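Long-range contacts in peroxiredoxin 5 (PDB 2XHF), which probably reduces hydrogen peroxide and organic hydroperoxides, as an antioxidant enzyme of the thioredoxin-like peroxiredoxin family: residues Lys44-Val50 with Tyr77-Ile83; Tyr65-Tyr69 with Val98-Ile104; Asp87-Met91 with Met106-Met110; Leu118-Leu122 with Arg132-Tyr136. One frame throughout, in Å; residues are numbered along the deposited sequence.

In the fold
Strand 44-49 opens contact 1, which closes when the chain, after two helices, comes back alongside as strand 79-84. Helix 62-67, lying within that loop, opens contact 2; it closes only at 98-104, so contacts 1 and 2 cross. Contact 3 starts at 87-91, after contact 1 has closed, and ends at 106-110. It crosses contact 2 and fastens helix 88-98 to strand 105-108, which hydrogen-bonds to 79-84. Contact 4 follows in series, closing the short loop from 118-122 to 132-136 that leads into strand 136-141, the other neighbour of 44-49. Contacts 2 and 4 lie on opposite sides of the chain's centre, their own centres about 22 Å apart.

Contact 1: residues Lys44-Val50 with Tyr77-Ile83; sequences KGILFSV and YHTIACI
I46 N donates to T79 O at 2.9 Å, and I46 O accepts from A81 N at 2.8 Å, the stagger of two parallel strands. F48 repeats the pattern, giving its N-H to A81 O and taking that of I83, and V50 N ends the series on I83 O. A water donates to K44 O and meets T79 OG1. G45 suits its place because its CA lies 3.0 Å from T79 O, where a beta carbon would clash. With chi1 at 72°, the F48 ring swings toward the second strand: C82 CB lies over one face, 3.6 Å from F48 CZ, and I80 CG2 sits in plane at the edge. On the sheet's other face, the small A81 takes L47 CD1 against its CB. K44 CB stands over the centre of the Y77 ring, 3.7 Å from the centroid; K44 NZ bonds to E75 O, Y77 OH to Q166. An alanine for Y77 would strip the ring from K44 and probably leave Q166 without its hydroxyl partner. In this thioredoxin-like core, F72 of helix 69-74 packs on I46 and I80, F40 of helix 37-40 on L47 and A81, and strands 136-141 and 105-108 flank the pair.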
# COMPACT_ATOMS: atom_id res chain seq x y z
N LYS A 44 29.36 -3.77 -0.18
CA LYS A 44 28.79 -3.88 1.15
C LYS A 44 27.55 -3.01 1.25
O LYS A 44 27.41 -2.02 0.52
CB LYS A 44 29.81 -3.46 2.20
CG LYS A 44 31.04 -4.35 2.20
CD LYS A 44 31.98 -4.03 3.34
CE LYS A 44 32.61 -2.67 3.17
NZ LYS A 44 33.71 -2.42 4.17
N GLY A 45 26.62 -3.37 2.12
CA GLY A 45 25.46 -2.54 2.32
C GLY A 45 24.62 -3.02 3.48
O GLY A 45 24.98 -3.97 4.19
N ILE A 46 23.51 -2.33 3.66
CA ILE A 46 22.57 -2.57 4.74
C ILE A 46 21.22 -2.90 4.12
O ILE A 46 20.79 -2.25 3.18
CB ILE A 46 22.41 -1.32 5.62
CG1 ILE A 46 23.71 -0.98 6.32
CG2 ILE A 46 21.30 -1.55 6.65
CD1 ILE A 46 23.82 0.49 6.73
N LEU A 47 20.58 -3.94 4.64
CA LEU A 47 19.21 -4.29 4.28
C LEU A 47 18.38 -4.36 5.54
O LEU A 47 18.69 -5.13 6.46
CB LEU A 47 19.17 -5.66 3.58
CG LEU A 47 17.76 -6.13 3.16
CD1 LEU A 47 17.14 -5.21 2.09
CD2 LEU A 47 17.80 -7.58 2.65
N PHE A 48 17.32 -3.56 5.61
CA PHE A 48 16.43 -3.61 6.76
C PHE A 48 14.99 -3.61 6.29
O PHE A 48 14.67 -3.15 5.18
CB PHE A 48 16.68 -2.47 7.77
CG PHE A 48 16.24 -1.10 7.28
CD1 PHE A 48 17.06 -0.34 6.48
CD2 PHE A 48 15.01 -0.59 7.65
CE1 PHE A 48 16.66 0.90 6.04
CE2 PHE A 48 14.62 0.66 7.22
CZ PHE A 48 15.44 1.40 6.41
N SER A 49 14.12 -4.18 7.12
CA SER A 49 12.71 -4.30 6.77
C SER A 49 11.80 -3.39 7.59
O SER A 49 12.12 -3.01 8.72
CB SER A 49 12.27 -5.74 6.94
OG SER A 49 12.41 -6.12 8.30
N VAL A 50 10.63 -3.11 7.02
CA VAL A 50 9.52 -2.55 7.77
C VAL A 50 8.29 -3.42 7.52
O VAL A 50 8.23 -4.12 6.52
CB VAL A 50 9.23 -1.08 7.41
CG1 VAL A 50 10.40 -0.20 7.79
CG2 VAL A 50 8.84 -0.93 5.92
N TYR A 77 29.52 1.28 3.23
CA TYR A 77 28.13 0.84 3.37
C TYR A 77 27.14 1.91 2.96
O TYR A 77 26.10 2.04 3.59
CB TYR A 77 27.85 0.42 4.81
CG TYR A 77 28.44 -0.90 5.21
CD1 TYR A 77 29.76 -0.98 5.66
CD2 TYR A 77 27.69 -2.06 5.17
CE1 TYR A 77 30.30 -2.20 6.04
CE2 TYR A 77 28.22 -3.28 5.55
CZ TYR A 77 29.52 -3.34 5.99
OH TYR A 77 30.05 -4.55 6.37
N HIS A 78 27.40 2.63 1.87
CA HIS A 78 26.46 3.67 1.47
C HIS A 78 25.21 3.09 0.83
O HIS A 78 24.19 3.80 0.71
CB HIS A 78 27.09 4.67 0.51
CG HIS A 78 26.89 4.33 -0.93
ND1 HIS A 78 27.74 3.48 -1.62
CD2 HIS A 78 25.95 4.72 -1.83
CE1 HIS A 78 27.33 3.37 -2.87
NE2 HIS A 78 26.25 4.10 -3.02
N THR A 79 25.27 1.82 0.42
CA THR A 79 24.12 1.15 -0.17
C THR A 79 23.22 0.63 0.94
O THR A 79 23.57 -0.31 1.63
CB THR A 79 24.57 -0.01 -1.07
OG1 THR A 79 25.45 0.49 -2.07
CG2 THR A 79 23.36 -0.65 -1.73
N ILE A 80 22.07 1.28 1.09
CA ILE A 80 21.11 0.98 2.14
C ILE A 80 19.78 0.74 1.47
O ILE A 80 19.33 1.55 0.65
CB ILE A 80 20.97 2.16 3.14
CG1 ILE A 80 22.32 2.60 3.64
CG2 ILE A 80 20.02 1.80 4.30
CD1 ILE A 80 22.31 3.95 4.32
N ALA A 81 19.15 -0.37 1.82
CA ALA A 81 17.86 -0.72 1.25
C ALA A 81 16.87 -1.05 2.34
O ALA A 81 17.20 -1.75 3.31
CB ALA A 81 18.01 -1.92 0.33
N CYS A 82 15.65 -0.53 2.16
CA CYS A 82 14.52 -0.85 3.01
C CYS A 82 13.59 -1.73 2.20
O CYS A 82 13.27 -1.40 1.07
CB CYS A 82 13.79 0.43 3.37
SG CYS A 82 12.25 0.20 4.30
N ILE A 83 13.16 -2.86 2.78
CA ILE A 83 12.30 -3.79 2.09
C ILE A 83 10.99 -3.98 2.86
O ILE A 83 10.99 -4.07 4.09
CB ILE A 83 13.02 -5.14 1.83
CG1 ILE A 83 12.23 -6.04 0.91
CG2 ILE A 83 13.39 -5.86 3.12
CD1 ILE A 83 13.12 -7.09 0.19
O HOH W 1 27.84 0.26 -0.73

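Contact 2: residues Tyr65-Tyr69 with Val98-Ile104; sequences YLSLY and VDPEHKI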
# COMPACT_ATOMS: atom_id res chain seq x y z
N TYR A 65 18.97 6.14 10.39
CA TYR A 65 19.74 5.68 9.23
C TYR A 65 20.15 6.88 8.38
O TYR A 65 21.30 6.98 7.95
CB TYR A 65 18.95 4.70 8.34
CG TYR A 65 18.81 3.29 8.89
CD1 TYR A 65 19.88 2.41 8.92
CD2 TYR A 65 17.58 2.83 9.31
CE1 TYR A 65 19.74 1.11 9.40
CE2 TYR A 65 17.42 1.55 9.80
CZ TYR A 65 18.50 0.69 9.83
OH TYR A 65 18.32 -0.58 10.31
N LEU A 66 19.22 7.79 8.12
CA LEU A 66 19.54 8.92 7.27
C LEU A 66 20.60 9.80 7.90
O LEU A 66 21.54 10.28 7.23
CB LEU A 66 18.28 9.73 6.98
CG LEU A 66 17.26 9.01 6.09
CD1 LEU A 66 15.99 9.83 5.97
CD2 LEU A 66 17.83 8.72 4.69
N SER A 67 20.50 9.98 9.21
CA SER A 67 21.45 10.85 9.92
C SER A 67 22.86 10.26 9.89
O SER A 67 23.84 11.00 9.90
CB SER A 67 20.99 11.10 11.36
OG SER A 67 21.23 9.98 12.18
N LEU A 68 22.95 8.93 9.82
CA LEU A 68 24.22 8.23 9.82
C LEU A 68 24.76 7.89 8.44
O LEU A 68 25.75 7.19 8.32
CB LEU A 68 24.11 6.96 10.66
CG LEU A 68 23.91 7.22 12.15
CD1 LEU A 68 23.61 5.93 12.87
CD2 LEU A 68 25.15 7.89 12.73
N TYR A 69 24.10 8.39 7.40
CA TYR A 69 24.48 8.04 6.03
C TYR A 69 25.98 8.22 5.74
O TYR A 69 26.61 7.32 5.21
CB TYR A 69 23.67 8.85 5.04
CG TYR A 69 24.04 8.58 3.60
CD1 TYR A 69 23.58 7.46 2.94
CD2 TYR A 69 24.87 9.44 2.92
CE1 TYR A 69 23.95 7.20 1.63
CE2 TYR A 69 25.24 9.21 1.61
CZ TYR A 69 24.77 8.10 0.97
OH TYR A 69 25.15 7.89 -0.33
N VAL A 98 9.39 9.80 3.55
CA VAL A 98 10.28 9.57 4.67
C VAL A 98 11.76 9.80 4.32
O VAL A 98 12.59 9.93 5.21
CB VAL A 98 10.13 8.16 5.28
CG1 VAL A 98 8.72 7.97 5.83
CG2 VAL A 98 10.41 7.08 4.26
N ASP A 99 12.09 9.87 3.03
CA ASP A 99 13.48 9.94 2.57
C ASP A 99 13.53 10.81 1.30
O ASP A 99 13.76 10.32 0.20
CB ASP A 99 13.99 8.51 2.30
CG ASP A 99 15.37 8.46 1.67
OD1 ASP A 99 16.20 9.38 1.86
OD2 ASP A 99 15.61 7.43 1.01
N PRO A 100 13.31 12.11 1.46
CA PRO A 100 13.23 13.00 0.30
C PRO A 100 14.53 13.08 -0.50
O PRO A 100 14.48 13.45 -1.68
CB PRO A 100 12.86 14.35 0.91
CG PRO A 100 13.28 14.27 2.33
CD PRO A 100 13.05 12.83 2.72
N GLU A 101 15.67 12.74 0.10
CA GLU A 101 16.96 12.80 -0.62
C GLU A 101 17.31 11.45 -1.24
O GLU A 101 18.40 11.27 -1.80
CB GLU A 101 18.09 13.26 0.31
CG GLU A 101 17.88 14.67 0.84
CD GLU A 101 18.93 15.11 1.86
OE1 GLU A 101 19.65 14.27 2.44
OE2 GLU A 101 19.03 16.33 2.10
N HIS A 102 16.39 10.49 -1.12
CA HIS A 102 16.54 9.18 -1.75
C HIS A 102 17.87 8.52 -1.42
O HIS A 102 18.57 7.97 -2.29
CB HIS A 102 16.34 9.24 -3.27
CG HIS A 102 16.14 7.90 -3.91
ND1 HIS A 102 16.61 7.61 -5.17
CD2 HIS A 102 15.57 6.76 -3.45
CE1 HIS A 102 16.31 6.36 -5.47
NE2 HIS A 102 15.65 5.83 -4.45
N LYS A 103 18.22 8.54 -0.14
CA LYS A 103 19.41 7.85 0.32
C LYS A 103 19.21 6.35 0.46
O LYS A 103 20.18 5.61 0.53
CB LYS A 103 19.84 8.43 1.66
CG LYS A 103 20.31 9.87 1.53
CD LYS A 103 21.75 10.00 1.16
CE LYS A 103 22.33 11.25 1.85
NZ LYS A 103 21.67 12.52 1.43
N ILE A 104 17.96 5.90 0.50
CA ILE A 104 17.65 4.50 0.77
C ILE A 104 16.87 3.93 -0.41
O ILE A 104 15.91 4.53 -0.88
CB ILE A 104 16.81 4.37 2.06
CG1 ILE A 104 17.58 4.92 3.28
CG2 ILE A 104 16.40 2.92 2.29
CD1 ILE A 104 16.71 5.07 4.52
O HOH W 2 22.66 6.85 -1.57
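K103 lays its chain across one face of the Y69 ring, CD standing 3.3 Å from the ring centroid, almost exactly on the normal. Bends at chi2, chi3 and chi4 fold the lysine over the ring, with CE 3.3 Å from Y69 CD2. Its NZ is lifted away from the face to a salt bridge with E101 OE1 at 2.9 Å, and is at most weakly attracted to the ring. The Y69 hydroxyl hydrogen-bonds a water. A serine in place of Y69 would remove that flat surface and is likely to leave the K103 methylenes uncovered and freer to turn. The 98-104 segment is the return loop of a beta-alpha-beta crossover, from helix 88-98 to strand 105-108, and holds a type I turn from D99 to H102. Aspartate suits the turn's start because its two oxygens serve two N-H groups: OD1 takes K103 N through its syn lone pair at 3.0 Å, and OD2 takes I104 N. L66 reaches over from helix 62-67 with a chi1 of -68° that sets CG anti to the carbonyl carbon and carries both methyls toward the loop: CD1 meets V98 O, and CD2 packs against D99 OD1, K103 CB at 3.6 Å and I104 CD1.

Contact 3: residues Asp87-Met91 with Met106-Met110; sequences DPFVM and MLADM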
# COMPACT_ATOMS: atom_id res chain seq x y z
N ASP A 87 3.18 -3.23 -2.76
CA ASP A 87 3.38 -2.98 -4.18
C ASP A 87 4.33 -1.78 -4.33
O ASP A 87 4.44 -0.95 -3.43
CB ASP A 87 2.04 -2.79 -4.92
CG ASP A 87 1.39 -1.44 -4.66
OD1 ASP A 87 0.30 -1.39 -4.02
OD2 ASP A 87 1.96 -0.41 -5.10
N PRO A 88 5.03 -1.69 -5.48
CA PRO A 88 6.04 -0.65 -5.61
C PRO A 88 5.51 0.76 -5.75
O PRO A 88 6.22 1.69 -5.42
CB PRO A 88 6.82 -1.06 -6.86
CG PRO A 88 5.86 -1.92 -7.61
CD PRO A 88 5.07 -2.66 -6.58
N PHE A 89 4.26 0.95 -6.20
CA PHE A 89 3.71 2.31 -6.25
C PHE A 89 3.59 2.87 -4.83
O PHE A 89 4.00 4.00 -4.53
CB PHE A 89 2.36 2.34 -6.94
CG PHE A 89 2.38 1.93 -8.38
CD1 PHE A 89 3.12 2.64 -9.32
CD2 PHE A 89 1.62 0.85 -8.82
CE1 PHE A 89 3.07 2.29 -10.67
CE2 PHE A 89 1.56 0.51 -10.16
CZ PHE A 89 2.32 1.22 -11.07
N VAL A 90 3.03 2.06 -3.95
CA VAL A 90 2.86 2.46 -2.58
C VAL A 90 4.23 2.64 -1.93
O VAL A 90 4.49 3.61 -1.23
CB VAL A 90 2.00 1.44 -1.81
CG1 VAL A 90 2.12 1.70 -0.33
CG2 VAL A 90 0.55 1.48 -2.29
N MET A 91 5.12 1.68 -2.15
CA MET A 91 6.44 1.74 -1.52
C MET A 91 7.21 2.99 -1.94
O MET A 91 7.78 3.67 -1.11
CB MET A 91 7.23 0.49 -1.86
CG MET A 91 8.47 0.40 -1.07
SD MET A 91 8.12 -0.16 0.59
CE MET A 91 9.82 -0.41 1.21
N MET A 106 14.21 1.70 -1.98
CA MET A 106 12.94 1.23 -1.48
C MET A 106 12.50 0.03 -2.28
O MET A 106 12.02 0.17 -3.41
CB MET A 106 11.90 2.36 -1.54
CG MET A 106 12.21 3.49 -0.59
SD MET A 106 11.68 3.07 1.08
CE MET A 106 12.57 4.25 2.08
N LEU A 107 12.70 -1.14 -1.69
CA LEU A 107 12.46 -2.40 -2.35
C LEU A 107 11.11 -3.01 -1.92
O LEU A 107 10.85 -3.20 -0.75
CB LEU A 107 13.59 -3.38 -2.05
CG LEU A 107 15.00 -2.89 -2.36
CD1 LEU A 107 15.99 -3.98 -2.01
CD2 LEU A 107 15.15 -2.45 -3.81
N ALA A 108 10.29 -3.28 -2.92
CA ALA A 108 8.96 -3.85 -2.69
C ALA A 108 8.99 -5.35 -2.92
O ALA A 108 9.17 -5.81 -4.05
CB ALA A 108 7.95 -3.19 -3.62
N ASP A 109 8.91 -6.10 -1.84
CA ASP A 109 8.80 -7.56 -1.87
C ASP A 109 7.33 -7.91 -2.09
O ASP A 109 6.63 -8.43 -1.21
CB ASP A 109 9.29 -8.12 -0.54
CG ASP A 109 9.33 -9.64 -0.53
OD1 ASP A 109 9.48 -10.24 -1.61
OD2 ASP A 109 9.23 -10.23 0.58
N MET A 110 6.86 -7.60 -3.29
CA MET A 110 5.43 -7.45 -3.50
C MET A 110 4.64 -8.73 -3.26
O MET A 110 3.49 -8.67 -2.80
CB MET A 110 5.18 -6.94 -4.92
CG MET A 110 3.73 -6.79 -5.26
SD MET A 110 3.52 -5.91 -6.79
CE MET A 110 4.32 -6.93 -7.93
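P88 and A108 bring their CA atoms within 5.2 Å of each other, and D87 and M110 theirs within 5.0 Å, yet no hydrogen bond crosses between the segments. This is the helix-to-strand packing of a beta-alpha-beta crossover: helix 88-98 leaves strand 79-84 and covers the next parallel strand, 105-108. D87 is the N-cap, its OD2 accepting V90 N at 2.9 Å from above the carboxylate plane, with a weak second bond from F89 N. Proline fits the first turn of the helix, where its missing N-H costs no helical bond. The small methyl of A108 allows this close approach, CB resting 3.7 Å from P88 CA and also touching M91 CB. D87 OD1 forms a salt bridge with R132 of the second subunit, so the same residue caps the helix and joins the dimer. Unbranched methionines fill the ends of the contact with flexible, polarisable chains. M110 SD lies 3.6 Å from P88 CD, beside Y26. M91, with CG opposite the backbone N (chi1 -170°) and a bend at chi2, meets M106 at about a right angle, and its CE comes 3.9 Å from M106 SD and 3.6 Å from L107 O.

Contact 4: residues Leu118-Leu122 with Arg132-Tyr136; sequences LGTEL and RSRRY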
# COMPACT_ATOMS: atom_id res chain seq x y z
N LEU A 118 13.35 -15.91 3.34
CA LEU A 118 14.21 -15.55 4.45
C LEU A 118 13.67 -16.13 5.76
O LEU A 118 14.40 -16.23 6.75
CB LEU A 118 14.31 -14.02 4.54
CG LEU A 118 15.53 -13.45 5.28
CD1 LEU A 118 16.85 -13.88 4.63
CD2 LEU A 118 15.43 -11.95 5.36
N GLY A 119 12.39 -16.50 5.77
CA GLY A 119 11.75 -17.04 6.96
C GLY A 119 11.27 -15.98 7.95
O GLY A 119 11.17 -16.25 9.14
N THR A 120 10.96 -14.79 7.46
CA THR A 120 10.65 -13.67 8.34
C THR A 120 9.19 -13.22 8.21
O THR A 120 8.85 -12.07 8.48
CB THR A 120 11.58 -12.47 8.05
OG1 THR A 120 11.49 -12.14 6.66
CG2 THR A 120 13.03 -12.82 8.37
N GLU A 121 8.34 -14.13 7.78
CA GLU A 121 6.91 -13.84 7.70
C GLU A 121 6.30 -13.53 9.07
O GLU A 121 6.57 -14.20 10.08
CB GLU A 121 6.18 -15.02 7.06
CG GLU A 121 5.38 -14.66 5.84
CD GLU A 121 4.62 -15.84 5.28
OE1 GLU A 121 3.66 -15.63 4.52
OE2 GLU A 121 5.01 -16.99 5.60
N LEU A 122 5.44 -12.53 9.06
CA LEU A 122 4.64 -12.11 10.20
C LEU A 122 3.22 -12.61 9.96
O LEU A 122 2.73 -12.58 8.83
CB LEU A 122 4.65 -10.59 10.23
CG LEU A 122 4.31 -9.78 11.46
CD1 LEU A 122 5.18 -10.15 12.64
CD2 LEU A 122 4.53 -8.33 11.10
N ARG A 132 3.11 -9.83 6.36
CA ARG A 132 4.16 -8.88 6.11
C ARG A 132 5.44 -9.45 6.67
O ARG A 132 5.49 -10.60 7.10
CB ARG A 132 3.81 -7.55 6.75
CG ARG A 132 2.48 -6.97 6.27
CD ARG A 132 2.51 -6.64 4.77
NE ARG A 132 1.27 -6.00 4.32
CZ ARG A 132 1.02 -4.69 4.36
NH1 ARG A 132 1.94 -3.84 4.76
NH2 ARG A 132 -0.15 -4.23 3.94
N SER A 133 6.49 -8.66 6.67
CA SER A 133 7.76 -9.10 7.22
C SER A 133 7.91 -8.64 8.65
O SER A 133 7.54 -7.52 8.99
CB SER A 133 8.90 -8.49 6.43
OG SER A 133 10.16 -9.00 6.85
N ARG A 134 8.54 -9.49 9.46
CA ARG A 134 9.07 -9.07 10.74
C ARG A 134 10.20 -8.10 10.49
O ARG A 134 10.77 -8.08 9.40
CB ARG A 134 9.64 -10.26 11.51
CG ARG A 134 8.62 -11.32 11.85
CD ARG A 134 9.18 -12.41 12.74
NE ARG A 134 8.33 -13.60 12.70
CZ ARG A 134 7.24 -13.79 13.44
NH1 ARG A 134 6.86 -12.87 14.33
NH2 ARG A 134 6.54 -14.90 13.30
N ARG A 135 10.56 -7.33 11.52
CA ARG A 135 11.63 -6.36 11.42
C ARG A 135 12.99 -7.00 11.66
O ARG A 135 13.20 -7.73 12.65
CB ARG A 135 11.41 -5.22 12.42
CG ARG A 135 10.18 -4.37 12.14
CD ARG A 135 10.14 -3.15 13.03
NE ARG A 135 9.55 -3.47 14.32
CZ ARG A 135 8.26 -3.33 14.62
NH1 ARG A 135 7.40 -2.86 13.72
NH2 ARG A 135 7.82 -3.65 15.83
N TYR A 136 13.91 -6.74 10.74
CA TYR A 136 15.31 -7.11 10.89
C TYR A 136 16.20 -6.04 10.26
O TYR A 136 15.75 -5.17 9.51
CB TYR A 136 15.60 -8.48 10.27
CG TYR A 136 15.23 -8.55 8.81
CD1 TYR A 136 16.06 -8.02 7.84
CD2 TYR A 136 14.03 -9.11 8.40
CE1 TYR A 136 15.73 -8.05 6.50
CE2 TYR A 136 13.68 -9.14 7.05
CZ TYR A 136 14.54 -8.62 6.12
OH TYR A 136 14.19 -8.65 4.79
O HOH W 3 8.71 -15.55 10.84
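L118 presses CD2 against Y136, 3.5 Å from CZ at the hydroxyl end of the ring, the two side chains coming from opposite directions. G119 then ends helix 113-118 as the C-prime residue of a Schellman motif; its positive phi of 82° would jam a beta carbon against the preceding carbonyl, so glycine suits the site. T120 turns back to the second segment. Its O receives R134 N at 2.8 Å in a nearly straight bond (173°), and its CG2 lies 3.8 Å from Y136 CD2; OG1 also nears the ring and bonds weakly to T115 O, so threonine supplies both the methyl and the hydroxyl used here. E121 forms a single backbone bridge with S133. Its side chain heads away to N131, while its O accepts from a water that also takes the N-H of R134 NE at 2.7 Å, in the guanidinium plane. L122 N gives its hydrogen to R132 O at 2.8 Å. A chi1 of -161°, which turns CG away from the backbone N, puts L122 CD1 3.6 Å from R134 NH1 and CD2 beside S133 O, a buried oxygen with no hydrogen-bond partner. The whole contact closes the loop around helix 125-128. R132 bonds to N130 and to V51 O, R134 O and Y136 N share S49 OG of strand 44-49, and the chain runs on into strand 136-141.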